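PDB 3A0S: sensor protein, which probably autophosphorylates on a histidine using ATP as the sensor kinase of a two-component system, this chain being its PAS domain. Local coordinates for residues Thr15-Lys20 against Phe25-Glu30; Gly47-Ser52 against Ile74-Phe79; Arg35-Lys38 against Asp42-Glu45. All blocks are in the same frame, centred on the assembly; numbering follows the deposited sequence.

In the fold
All three contacts lie in one PAS domain and follow one another along the chain. Contact 1 (Thr15-Lys20 with Phe25-Glu30) ties the edge strand 14-17 to the end of helix 19-25 and the turn beyond it; contact 3 (Arg35-Lys38 with Asp42-Glu45) closes the turn leading into helix 44-56; contact 2 (Gly47-Ser52 with Ile74-Phe79) lays that helix on the sheet. Contacts 1 and 3 touch through Phe25 CD1 and Phe43 CZ, 3.5 Å apart. Contacts 2 and 3 share helix 44-56, their centres about 12 Å apart. Bound tetraethylene glycol, probably from the crystallisation liquor, lies about 4 Å from the side chains of Lys38 and Ala50 and about 5 Å from that of Leu27, not necessarily as one molecule.

Contact 1: Thr15-Lys20 against Phe25-Glu30; sequences TEWNKK and FGLKKE
The indole of Trp17 meets Leu27 O at its NE1 edge, while Phe25 CB, Lys28 C and Lys29 CA approach its rings obliquely. NE1 donates a hydrogen bond of 2.9 Å to Leu27 O, bent to 143° at the hydrogen; the oxygen sits somewhat off the indole plane and the donor stands above the carbonyl plane. Beside NE1, on the benzo ring, Trp17 CZ2 packs 3.9 Å from Leu27 CB and 4.0 Å from Phe25 CB. The six-membered ring of Trp17 and the Phe25 ring are inclined at 46°, centroids 5.8 Å apart. Trp17 CG lies anti to the backbone N (chi1 -177°), which carries the indole across to residues 25-30. Past the CD1 side of the indole the extended Lys29 chain runs along the Trp17 backbone, its CD 3.4 Å from Trp17 O, and a water accepts from Trp17 N and, weakly, from Lys29 NZ. A second water joins Lys19 NZ to Glu30 OE1. Without the indole, as with an alanine here, Leu27 O would probably lose this donor and a gap would open beside Phe25 CB and Leu27 CB. Phe25 also meets Phe43 and Phe67 edge-to-face, and Trp17 touches Ile6 and Val32. Asn18 caps the following helix through OD1 to Ala21 N, and Thr15 and Glu16 form a classic beta bulge opposite Thr7. The whole joins edge strand 14-17 to the first helical connection of the PAS fold.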
ATOM      1  N   THR A  15      -8.487  -0.900  -0.423  1.00 18.52           N
ATOM      2  CA  THR A  15      -9.441  -1.388  -1.412  1.00 19.37           C
ATOM      3  C   THR A  15      -9.002  -2.683  -2.041  1.00 19.57           C
ATOM      4  O   THR A  15      -9.830  -3.372  -2.654  1.00 20.15           O
ATOM      5  CB  THR A  15      -9.708  -0.369  -2.523  1.00 20.54           C
ATOM      6  OG1 THR A  15      -8.468  -0.107  -3.190  1.00 21.90           O
ATOM      7  CG2 THR A  15     -10.286   0.913  -1.937  1.00 21.14           C
ATOM      8  N   GLU A  16      -7.721  -3.030  -1.912  1.00 19.42           N
ATOM      9  CA  GLU A  16      -7.195  -4.334  -2.360  1.00 20.55           C
ATOM     10  C   GLU A  16      -6.173  -4.847  -1.347  1.00 19.07           C
ATOM     11  O   GLU A  16      -5.422  -4.049  -0.805  1.00 18.12           O
ATOM     12  CB  GLU A  16      -6.565  -4.251  -3.786  1.00 21.18           C
ATOM     13  CG  GLU A  16      -7.514  -3.727  -4.900  1.00 24.75           C
ATOM     14  CD  GLU A  16      -6.910  -3.723  -6.309  1.00 25.76           C
ATOM     15  OE1 GLU A  16      -5.733  -3.345  -6.519  1.00 27.89           O
ATOM     16  OE2 GLU A  16      -7.667  -4.119  -7.216  1.00 31.26           O
ATOM     17  N   TRP A  17      -6.148  -6.160  -1.127  1.00 19.16           N
ATOM     18  CA  TRP A  17      -5.217  -6.788  -0.204  1.00 18.54           C
ATOM     19  C   TRP A  17      -5.130  -8.227  -0.649  1.00 19.67           C
ATOM     20  O   TRP A  17      -6.014  -9.027  -0.385  1.00 20.60           O
ATOM     21  CB  TRP A  17      -5.761  -6.682   1.212  1.00 17.58           C
ATOM     22  CG  TRP A  17      -4.898  -7.221   2.325  1.00 18.42           C
ATOM     23  CD1 TRP A  17      -4.812  -8.532   2.741  1.00 20.01           C
ATOM     24  CD2 TRP A  17      -4.068  -6.461   3.218  1.00 17.67           C
ATOM     25  NE1 TRP A  17      -3.971  -8.627   3.829  1.00 20.85           N
ATOM     26  CE2 TRP A  17      -3.499  -7.368   4.140  1.00 18.63           C
ATOM     27  CE3 TRP A  17      -3.762  -5.097   3.332  1.00 18.60           C
ATOM     28  CZ2 TRP A  17      -2.632  -6.945   5.170  1.00 20.47           C
ATOM     29  CZ3 TRP A  17      -2.929  -4.674   4.378  1.00 20.17           C
ATOM     30  CH2 TRP A  17      -2.356  -5.600   5.263  1.00 20.37           C
ATOM     31  N   ASN A  18      -4.067  -8.543  -1.374  1.00 18.88           N
ATOM     32  CA  ASN A  18      -4.057  -9.810  -2.088  1.00 18.33           C
ATOM     33  C   ASN A  18      -3.576 -10.947  -1.188  1.00 18.89           C
ATOM     34  O   ASN A  18      -3.232 -10.749   0.010  1.00 19.64           O
ATOM     35  CB  ASN A  18      -3.256  -9.735  -3.413  1.00 18.51           C
ATOM     36  CG  ASN A  18      -1.769  -9.643  -3.203  1.00 19.25           C
ATOM     37  OD1 ASN A  18      -1.266  -9.403  -2.095  1.00 18.72           O
ATOM     38  ND2 ASN A  18      -1.018  -9.852  -4.301  1.00 18.82           N
ATOM     39  N   LYS A  19      -3.581 -12.164  -1.748  1.00 19.57           N
ATOM     40  CA  LYS A  19      -3.204 -13.318  -0.974  1.00 21.06           C
ATOM     41  C   LYS A  19      -1.745 -13.276  -0.500  1.00 20.30           C
ATOM     42  O   LYS A  19      -1.454 -13.752   0.592  1.00 20.22           O
ATOM     43  CB  LYS A  19      -3.524 -14.616  -1.731  1.00 22.14           C
ATOM     44  CG  LYS A  19      -5.025 -14.893  -1.818  1.00 26.48           C
ATOM     45  CD  LYS A  19      -5.505 -15.839  -0.711  1.00 34.31           C
ATOM     46  CE  LYS A  19      -6.997 -15.613  -0.413  1.00 36.93           C
ATOM     47  NZ  LYS A  19      -7.350 -16.073   0.963  1.00 38.03           N
ATOM     48  N   LYS A  20      -0.846 -12.650  -1.267  1.00 20.57           N
ATOM     49  CA  LYS A  20       0.548 -12.474  -0.848  1.00 19.82           C
ATOM     50  C   LYS A  20       0.636 -11.558   0.362  1.00 19.92           C
ATOM     51  O   LYS A  20       1.424 -11.797   1.262  1.00 20.21           O
ATOM     52  CB  LYS A  20       1.434 -11.987  -2.007  1.00 19.51           C
ATOM     53  CG  LYS A  20       1.648 -13.069  -3.086  1.00 21.18           C
ATOM     54  CD  LYS A  20       2.575 -14.211  -2.606  1.00 22.37           C
ATOM     55  CE  LYS A  20       2.811 -15.203  -3.759  1.00 23.16           C
ATOM     56  NZ  LYS A  20       3.633 -14.552  -4.796  1.00 22.63           N
ATOM     57  N   PHE A  25       1.707 -10.650   5.904  1.00 21.89           N
ATOM     58  CA  PHE A  25       1.350  -9.867   7.100  1.00 21.87           C
ATOM     59  C   PHE A  25       0.450 -10.585   8.109  1.00 22.52           C
ATOM     60  O   PHE A  25       0.281 -10.118   9.240  1.00 24.22           O
ATOM     61  CB  PHE A  25       0.715  -8.559   6.654  1.00 22.58           C
ATOM     62  CG  PHE A  25       1.644  -7.671   5.894  1.00 23.30           C
ATOM     63  CD1 PHE A  25       2.825  -7.208   6.486  1.00 26.02           C
ATOM     64  CD2 PHE A  25       1.327  -7.265   4.615  1.00 23.61           C
ATOM     65  CE1 PHE A  25       3.672  -6.363   5.804  1.00 27.74           C
ATOM     66  CE2 PHE A  25       2.192  -6.434   3.927  1.00 25.46           C
ATOM     67  CZ  PHE A  25       3.368  -5.989   4.516  1.00 25.89           C
ATOM     68  N   GLY A  26      -0.135 -11.704   7.704  1.00 22.27           N
ATOM     69  CA  GLY A  26      -0.965 -12.533   8.589  1.00 23.29           C
ATOM     70  C   GLY A  26      -2.342 -11.987   8.884  1.00 23.46           C
ATOM     71  O   GLY A  26      -2.969 -12.353   9.907  1.00 24.63           O
ATOM     72  N   LEU A  27      -2.812 -11.087   8.013  1.00 23.37           N
ATOM     73  CA  LEU A  27      -4.149 -10.491   8.117  1.00 23.53           C
ATOM     74  C   LEU A  27      -4.949 -10.891   6.876  1.00 23.40           C
ATOM     75  O   LEU A  27      -4.431 -10.801   5.737  1.00 22.74           O
ATOM     76  CB  LEU A  27      -4.072  -8.950   8.226  1.00 23.39           C
ATOM     77  CG  LEU A  27      -3.268  -8.308   9.381  1.00 24.26           C
ATOM     78  CD1 LEU A  27      -3.207  -6.798   9.234  1.00 26.83           C
ATOM     79  CD2 LEU A  27      -3.823  -8.696  10.767  1.00 26.21           C
ATOM     80  N   LYS A  28      -6.193 -11.335   7.088  1.00 23.65           N
ATOM     81  CA  LYS A  28      -7.064 -11.675   5.978  1.00 23.85           C
ATOM     82  C   LYS A  28      -7.632 -10.415   5.322  1.00 22.21           C
ATOM     83  O   LYS A  28      -7.904  -9.414   6.010  1.00 22.86           O
ATOM     84  CB  LYS A  28      -8.186 -12.594   6.449  1.00 24.98           C
ATOM     85  CG  LYS A  28      -7.724 -14.023   6.618  1.00 28.97           C
ATOM     86  CD  LYS A  28      -8.789 -14.849   7.314  1.00 35.30           C
ATOM     87  CE  LYS A  28      -8.383 -16.321   7.346  1.00 38.09           C
ATOM     88  NZ  LYS A  28      -9.520 -17.186   7.779  1.00 40.58           N
ATOM     89  N   LYS A  29      -7.837 -10.465   4.006  1.00 21.25           N
ATOM     90  CA  LYS A  29      -8.431  -9.349   3.293  1.00 21.30           C
ATOM     91  C   LYS A  29      -9.720  -8.831   3.933  1.00 21.51           C
ATOM     92  O   LYS A  29      -9.929  -7.633   4.069  1.00 21.40           O
ATOM     93  CB  LYS A  29      -8.632  -9.767   1.818  1.00 21.46           C
ATOM     94  CG  LYS A  29      -9.363  -8.790   0.969  1.00 25.53           C
ATOM     95  CD  LYS A  29      -9.442  -9.291  -0.461  1.00 28.07           C
ATOM     96  CE  LYS A  29     -10.177  -8.272  -1.286  1.00 31.85           C
ATOM     97  NZ  LYS A  29     -10.482  -8.811  -2.636  1.00 35.45           N
ATOM     98  N   GLU A  30     -10.592  -9.751   4.329  1.00 21.47           N
ATOM     99  CA  GLU A  30     -11.891  -9.348   4.856  1.00 22.18           C
ATOM    100  C   GLU A  30     -11.754  -8.630   6.192  1.00 21.40           C
ATOM    101  O   GLU A  30     -12.642  -7.870   6.610  1.00 23.01           O
ATOM    102  CB  GLU A  30     -12.813 -10.558   4.976  1.00 22.90           C
ATOM    103  CG  GLU A  30     -12.243 -11.681   5.817  1.00 28.02           C
ATOM    104  CD  GLU A  30     -11.526 -12.760   4.998  1.00 31.41           C
ATOM    105  OE1 GLU A  30     -11.005 -12.494   3.868  1.00 28.52           O
ATOM    106  OE2 GLU A  30     -11.511 -13.913   5.503  1.00 35.15           O
TER
HETATM  107  O   HOH W   1      -7.735  -7.507  -3.209  1.00 24.55           O
HETATM  108  O   HOH W   2      -9.300 -14.091   2.444  1.00 35.12           O

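Contact 2: Gly47-Ser52 against Ile74-Phe79; sequences GSVAES and IRFSPF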
ATOM      1  N   GLY A  47       1.724   4.089   5.466  1.00 22.38           N
ATOM      2  CA  GLY A  47       0.517   4.879   5.191  1.00 22.74           C
ATOM      3  C   GLY A  47       0.880   6.333   4.970  1.00 23.03           C
ATOM      4  O   GLY A  47       0.351   6.978   4.075  1.00 23.80           O
ATOM      5  N   SER A  48       1.799   6.851   5.784  1.00 23.47           N
ATOM      6  CA  SER A  48       2.263   8.230   5.634  1.00 24.76           C
ATOM      7  C   SER A  48       3.020   8.472   4.322  1.00 24.38           C
ATOM      8  O   SER A  48       2.759   9.475   3.651  1.00 25.54           O
ATOM      9  CB  SER A  48       3.137   8.620   6.838  0.50 24.88           C
ATOM     10  OG  SER A  48       3.395  10.009   6.870  0.50 25.25           O
ATOM     11  N   VAL A  49       3.897   7.540   3.919  1.00 23.55           N
ATOM     12  CA  VAL A  49       4.591   7.661   2.638  1.00 23.10           C
ATOM     13  C   VAL A  49       3.572   7.647   1.473  1.00 22.90           C
ATOM     14  O   VAL A  49       3.691   8.416   0.518  1.00 23.98           O
ATOM     15  CB  VAL A  49       5.653   6.550   2.428  1.00 23.53           C
ATOM     16  CG1 VAL A  49       6.258   6.619   1.027  1.00 22.77           C
ATOM     17  CG2 VAL A  49       6.763   6.679   3.483  1.00 23.39           C
ATOM     18  N   ALA A  50       2.549   6.794   1.567  1.00 23.03           N
ATOM     19  CA  ALA A  50       1.538   6.730   0.497  1.00 23.28           C
ATOM     20  C   ALA A  50       0.816   8.073   0.374  1.00 23.90           C
ATOM     21  O   ALA A  50       0.505   8.515  -0.729  1.00 23.22           O
ATOM     22  CB  ALA A  50       0.532   5.589   0.791  1.00 23.17           C
ATOM     23  N   GLU A  51       0.542   8.721   1.509  1.00 24.97           N
ATOM     24  CA  GLU A  51      -0.100  10.056   1.506  1.00 26.59           C
ATOM     25  C   GLU A  51       0.765  11.057   0.773  1.00 25.51           C
ATOM     26  O   GLU A  51       0.280  11.853  -0.025  1.00 25.63           O
ATOM     27  CB  GLU A  51      -0.330  10.579   2.936  1.00 27.37           C
ATOM     28  CG  GLU A  51      -1.336   9.796   3.750  1.00 30.91           C
ATOM     29  CD  GLU A  51      -1.664  10.416   5.128  1.00 31.77           C
ATOM     30  OE1 GLU A  51      -0.821  11.099   5.716  1.00 36.64           O
ATOM     31  OE2 GLU A  51      -2.794  10.186   5.620  1.00 39.79           O
ATOM     32  N   SER A  52       2.054  11.047   1.083  1.00 25.49           N
ATOM     33  CA  SER A  52       2.992  11.939   0.422  1.00 25.67           C
ATOM     34  C   SER A  52       3.095  11.698  -1.089  1.00 25.33           C
ATOM     35  O   SER A  52       3.108  12.646  -1.886  1.00 25.88           O
ATOM     36  CB  SER A  52       4.367  11.830   1.087  1.00 26.40           C
ATOM     37  OG  SER A  52       5.253  12.777   0.543  1.00 30.67           O
ATOM     38  N   ILE A  74       9.714  -1.581  -1.633  1.00 23.07           N
ATOM     39  CA  ILE A  74       8.323  -1.135  -1.623  1.00 23.34           C
ATOM     40  C   ILE A  74       8.122  -0.077  -2.709  1.00 23.88           C
ATOM     41  O   ILE A  74       8.847   0.922  -2.759  1.00 24.07           O
ATOM     42  CB  ILE A  74       7.887  -0.608  -0.242  1.00 22.77           C
ATOM     43  CG1 ILE A  74       8.181  -1.640   0.857  1.00 24.51           C
ATOM     44  CG2 ILE A  74       6.403  -0.207  -0.247  1.00 22.72           C
ATOM     45  CD1 ILE A  74       7.690  -1.253   2.250  1.00 25.58           C
ATOM     46  N   ARG A  75       7.147  -0.291  -3.592  1.00 23.07           N
ATOM     47  CA  ARG A  75       6.836   0.722  -4.603  1.00 23.39           C
ATOM     48  C   ARG A  75       5.479   1.298  -4.273  1.00 22.54           C
ATOM     49  O   ARG A  75       4.563   0.576  -3.887  1.00 21.40           O
ATOM     50  CB  ARG A  75       6.794   0.098  -6.003  0.50 22.96           C
ATOM     51  CG  ARG A  75       6.468   1.084  -7.144  0.50 24.00           C
ATOM     52  CD  ARG A  75       6.627   0.421  -8.517  0.50 26.05           C
ATOM     53  NE  ARG A  75       5.688  -0.689  -8.703  0.50 30.01           N
ATOM     54  CZ  ARG A  75       6.001  -1.866  -9.242  0.50 32.12           C
ATOM     55  NH1 ARG A  75       7.234  -2.113  -9.663  0.50 32.79           N
ATOM     56  NH2 ARG A  75       5.075  -2.803  -9.377  0.50 32.57           N
ATOM     57  N   PHE A  76       5.362   2.610  -4.435  1.00 20.76           N
ATOM     58  CA  PHE A  76       4.109   3.332  -4.263  1.00 20.46           C
ATOM     59  C   PHE A  76       3.765   3.996  -5.579  1.00 21.37           C
ATOM     60  O   PHE A  76       4.526   4.844  -6.084  1.00 21.86           O
ATOM     61  CB  PHE A  76       4.276   4.426  -3.215  1.00 20.48           C
ATOM     62  CG  PHE A  76       4.697   3.942  -1.861  1.00 19.64           C
ATOM     63  CD1 PHE A  76       6.021   3.616  -1.572  1.00 20.76           C
ATOM     64  CD2 PHE A  76       3.762   3.863  -0.857  1.00 21.44           C
ATOM     65  CE1 PHE A  76       6.383   3.210  -0.284  1.00 20.19           C
ATOM     66  CE2 PHE A  76       4.105   3.458   0.414  1.00 19.88           C
ATOM     67  CZ  PHE A  76       5.406   3.144   0.718  1.00 20.50           C
ATOM     68  N   SER A  77       2.606   3.646  -6.121  1.00 21.35           N
ATOM     69  CA  SER A  77       2.209   4.148  -7.436  1.00 22.11           C
ATOM     70  C   SER A  77       0.836   4.816  -7.394  1.00 21.46           C
ATOM     71  O   SER A  77      -0.167   4.127  -7.293  1.00 21.58           O
ATOM     72  CB  SER A  77       2.122   2.977  -8.409  1.00 22.96           C
ATOM     73  OG  SER A  77       3.340   2.224  -8.434  1.00 28.14           O
ATOM     74  N   PRO A  78       0.789   6.155  -7.558  1.00 21.16           N
ATOM     75  CA  PRO A  78      -0.522   6.831  -7.643  1.00 22.08           C
ATOM     76  C   PRO A  78      -1.212   6.402  -8.935  1.00 21.09           C
ATOM     77  O   PRO A  78      -0.544   6.115  -9.939  1.00 21.84           O
ATOM     78  CB  PRO A  78      -0.161   8.314  -7.662  1.00 22.81           C
ATOM     79  CG  PRO A  78       1.231   8.346  -8.172  1.00 25.16           C
ATOM     80  CD  PRO A  78       1.911   7.084  -7.779  1.00 22.30           C
ATOM     81  N   PHE A  79      -2.537   6.321  -8.929  1.00 20.89           N
ATOM     82  CA  PHE A  79      -3.233   5.999 -10.184  1.00 20.73           C
ATOM     83  C   PHE A  79      -4.489   6.844 -10.331  1.00 21.18           C
ATOM     84  O   PHE A  79      -4.991   7.369  -9.336  1.00 20.19           O
ATOM     85  CB  PHE A  79      -3.592   4.511 -10.233  1.00 22.66           C
ATOM     86  CG  PHE A  79      -4.572   4.087  -9.152  1.00 21.29           C
ATOM     87  CD1 PHE A  79      -4.118   3.699  -7.896  1.00 23.99           C
ATOM     88  CD2 PHE A  79      -5.952   4.086  -9.392  1.00 23.85           C
ATOM     89  CE1 PHE A  79      -5.022   3.327  -6.896  1.00 24.42           C
ATOM     90  CE2 PHE A  79      -6.856   3.703  -8.408  1.00 26.54           C
ATOM     91  CZ  PHE A  79      -6.385   3.326  -7.162  1.00 24.91           C
TER
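Val49 CG1 sits over one face of the Phe76 ring, a CH-pi contact by which helix 44-56 packs on the antiparallel sheet of the PAS fold. The methyl carbon lies 3.7 Å from the ring centroid and 15° off the ring normal, displaced toward the rim, and its closest ring atom is Phe76 CZ at 3.6 Å. CG1 is the branch anti to the Val49 backbone N (chi1 174°), the setting that brings it onto the ring. One residue on, Ala50 touches the same ring obliquely: its CB is 4.0 Å from Phe76 CD2, and its backbone N is 3.9 Å from Phe76 CE2. The small Ala50 side chain is consistent with the helix backbone coming this near the ring. The contact is apolar, and both Ala50 and Phe76 are buried. Further out, Ile46 and Val53 of the same helix also touch Phe76, as does Leu62 of the neighbouring strand 60-67. Strand 70-80 is held in the sheet by backbone hydrogen bonds, Phe76 pairing with Val60 on one side and Ser77 with Ile91 on the other. Ala50 reaches Leu8 of strand 4-9 as well. Behind the Val49 methyl, the branch carbon CB itself comes within 3.8 Å of Phe76 CZ.

Contact 3: Arg35-Lys38 against Asp42-Glu45; sequences RRLK and DFEE
Leu37 lays its CD1 methyl against the root of the Phe43 side chain, 3.8 Å from Phe43 CB and 3.8 Å from Phe43 CG, meeting the ring obliquely. The two side chains cross at about a right angle. Leu37 CG stands anti to the backbone N (chi1 -175°), which brings CD1 onto Phe43 CB and CG. The Leu37 backbone joins in too, with its carbonyl O 3.6 Å from Phe43 CB. One residue on, Lys38 O lies 3.5 Å from Glu44 CG, where the two backbones come nearest, with 4.3 Å between the CA atoms of Lys38 and Glu44. The Glu44 side chain bends at chi2 (89°) and folds back to its own segment: OE1 takes a hydrogen bond from Asp42 N at 2.6 Å, the donor lying above the carboxylate plane. Lys38 NZ extends the other way, to a long, weak ion pair with Glu51 further along the helix. Phe43 is buried and also touches Phe67 and Ile6, while Leu37 rests on Leu8. This turn is the connection through which the PAS chain passes from its short helical segments into helix 44-56, with Leu37 and Phe43 facing the sheet.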
ATOM      1  N   ARG A  35     -10.696  -0.329   5.680  1.00 18.25           N
ATOM      2  CA  ARG A  35     -10.099   0.386   6.814  1.00 18.51           C
ATOM      3  C   ARG A  35      -8.954   1.281   6.356  1.00 18.19           C
ATOM      4  O   ARG A  35      -8.329   1.022   5.302  1.00 18.49           O
ATOM      5  CB  ARG A  35      -9.606  -0.599   7.863  1.00 18.13           C
ATOM      6  CG  ARG A  35     -10.694  -1.562   8.303  1.00 17.73           C
ATOM      7  CD  ARG A  35     -10.191  -2.541   9.325  1.00 17.42           C
ATOM      8  NE  ARG A  35     -11.240  -3.485   9.734  1.00 17.72           N
ATOM      9  CZ  ARG A  35     -12.079  -3.261  10.731  1.00 16.52           C
ATOM     10  NH1 ARG A  35     -12.007  -2.119  11.432  1.00 16.56           N
ATOM     11  NH2 ARG A  35     -12.986  -4.181  11.068  1.00 17.35           N
ATOM     12  N   ARG A  36      -8.678   2.315   7.149  1.00 18.87           N
ATOM     13  CA  ARG A  36      -7.508   3.115   6.834  1.00 19.26           C
ATOM     14  C   ARG A  36      -6.242   2.371   7.150  1.00 20.07           C
ATOM     15  O   ARG A  36      -6.074   1.889   8.256  1.00 19.59           O
ATOM     16  CB  ARG A  36      -7.562   4.539   7.334  0.50 21.17           C
ATOM     17  CG  ARG A  36      -8.032   5.391   6.181  0.50 22.04           C
ATOM     18  CD  ARG A  36      -7.627   6.743   6.379  0.50 21.50           C
ATOM     19  NE  ARG A  36      -8.794   7.508   6.808  0.50 21.97           N
ATOM     20  CZ  ARG A  36      -9.417   7.429   7.981  0.50 29.24           C
ATOM     21  NH1 ARG A  36      -9.023   6.596   8.923  0.50 29.73           N
ATOM     22  NH2 ARG A  36     -10.479   8.196   8.200  0.50 30.73           N
ATOM     23  N   LEU A  37      -5.335   2.278   6.183  1.00 18.28           N
ATOM     24  CA  LEU A  37      -4.071   1.584   6.411  1.00 18.75           C
ATOM     25  C   LEU A  37      -3.334   2.139   7.611  1.00 19.58           C
ATOM     26  O   LEU A  37      -2.746   1.373   8.384  1.00 19.48           O
ATOM     27  CB  LEU A  37      -3.147   1.675   5.170  1.00 18.84           C
ATOM     28  CG  LEU A  37      -1.855   0.862   5.316  1.00 19.12           C
ATOM     29  CD1 LEU A  37      -2.138  -0.643   5.388  1.00 19.06           C
ATOM     30  CD2 LEU A  37      -0.939   1.100   4.121  1.00 20.41           C
ATOM     31  N   LYS A  38      -3.374   3.456   7.752  1.00 19.99           N
ATOM     32  CA  LYS A  38      -2.604   4.115   8.793  1.00 22.53           C
ATOM     33  C   LYS A  38      -3.130   3.763  10.181  1.00 21.49           C
ATOM     34  O   LYS A  38      -2.436   4.032  11.182  1.00 23.46           O
ATOM     35  CB  LYS A  38      -2.558   5.635   8.575  1.00 22.48           C
ATOM     36  CG  LYS A  38      -3.869   6.350   8.633  1.00 26.85           C
ATOM     37  CD  LYS A  38      -3.719   7.880   8.471  1.00 28.42           C
ATOM     38  CE  LYS A  38      -5.091   8.547   8.403  1.00 36.81           C
ATOM     39  NZ  LYS A  38      -5.056  10.012   8.077  1.00 39.72           N
ATOM     40  N   ASP A  42       1.877  -0.699  12.815  1.00 26.84           N
ATOM     41  CA  ASP A  42       3.027  -1.193  12.034  1.00 26.76           C
ATOM     42  C   ASP A  42       2.982  -0.643  10.624  1.00 25.81           C
ATOM     43  O   ASP A  42       3.986  -0.717   9.913  1.00 24.69           O
ATOM     44  CB  ASP A  42       3.101  -2.748  11.933  1.00 27.50           C
ATOM     45  CG  ASP A  42       3.447  -3.450  13.257  1.00 31.15           C
ATOM     46  OD1 ASP A  42       3.964  -2.824  14.199  1.00 32.21           O
ATOM     47  OD2 ASP A  42       3.234  -4.690  13.303  1.00 36.18           O
ATOM     48  N   PHE A  43       1.805  -0.177  10.183  1.00 24.02           N
ATOM     49  CA  PHE A  43       1.648   0.357   8.814  1.00 23.29           C
ATOM     50  C   PHE A  43       1.516   1.858   8.773  1.00 24.05           C
ATOM     51  O   PHE A  43       1.308   2.424   7.712  1.00 22.82           O
ATOM     52  CB  PHE A  43       0.430  -0.254   8.094  1.00 24.25           C
ATOM     53  CG  PHE A  43       0.585  -1.702   7.811  1.00 23.58           C
ATOM     54  CD1 PHE A  43       1.189  -2.136   6.637  1.00 26.60           C
ATOM     55  CD2 PHE A  43       0.152  -2.639   8.736  1.00 25.67           C
ATOM     56  CE1 PHE A  43       1.330  -3.485   6.383  1.00 29.03           C
ATOM     57  CE2 PHE A  43       0.287  -4.001   8.497  1.00 28.09           C
ATOM     58  CZ  PHE A  43       0.891  -4.418   7.311  1.00 26.28           C
ATOM     59  N   GLU A  44       1.662   2.502   9.920  1.00 23.61           N
ATOM     60  CA  GLU A  44       1.505   3.955  10.027  1.00 24.69           C
ATOM     61  C   GLU A  44       2.480   4.680   9.120  1.00 23.29           C
ATOM     62  O   GLU A  44       2.106   5.633   8.439  1.00 23.81           O
ATOM     63  CB  GLU A  44       1.707   4.431  11.473  1.00 26.01           C
ATOM     64  CG  GLU A  44       0.771   3.809  12.511  1.00 29.48           C
ATOM     65  CD  GLU A  44       1.270   2.491  13.143  1.00 33.67           C
ATOM     66  OE1 GLU A  44       2.288   1.867  12.716  1.00 31.85           O
ATOM     67  OE2 GLU A  44       0.598   2.070  14.105  1.00 38.80           O
ATOM     68  N   GLU A  45       3.739   4.244   9.125  1.00 23.14           N
ATOM     69  CA  GLU A  45       4.749   4.882   8.288  1.00 22.93           C
ATOM     70  C   GLU A  45       4.521   4.668   6.789  1.00 22.44           C
ATOM     71  O   GLU A  45       4.583   5.617   5.998  1.00 22.84           O
ATOM     72  CB  GLU A  45       6.132   4.390   8.663  1.00 23.85           C
ATOM     73  CG  GLU A  45       7.235   5.009   7.836  1.00 26.61           C
ATOM     74  CD  GLU A  45       8.604   4.694   8.410  1.00 29.30           C
ATOM     75  OE1 GLU A  45       8.919   3.493   8.616  1.00 30.97           O
ATOM     76  OE2 GLU A  45       9.361   5.653   8.680  1.00 30.14           O
TER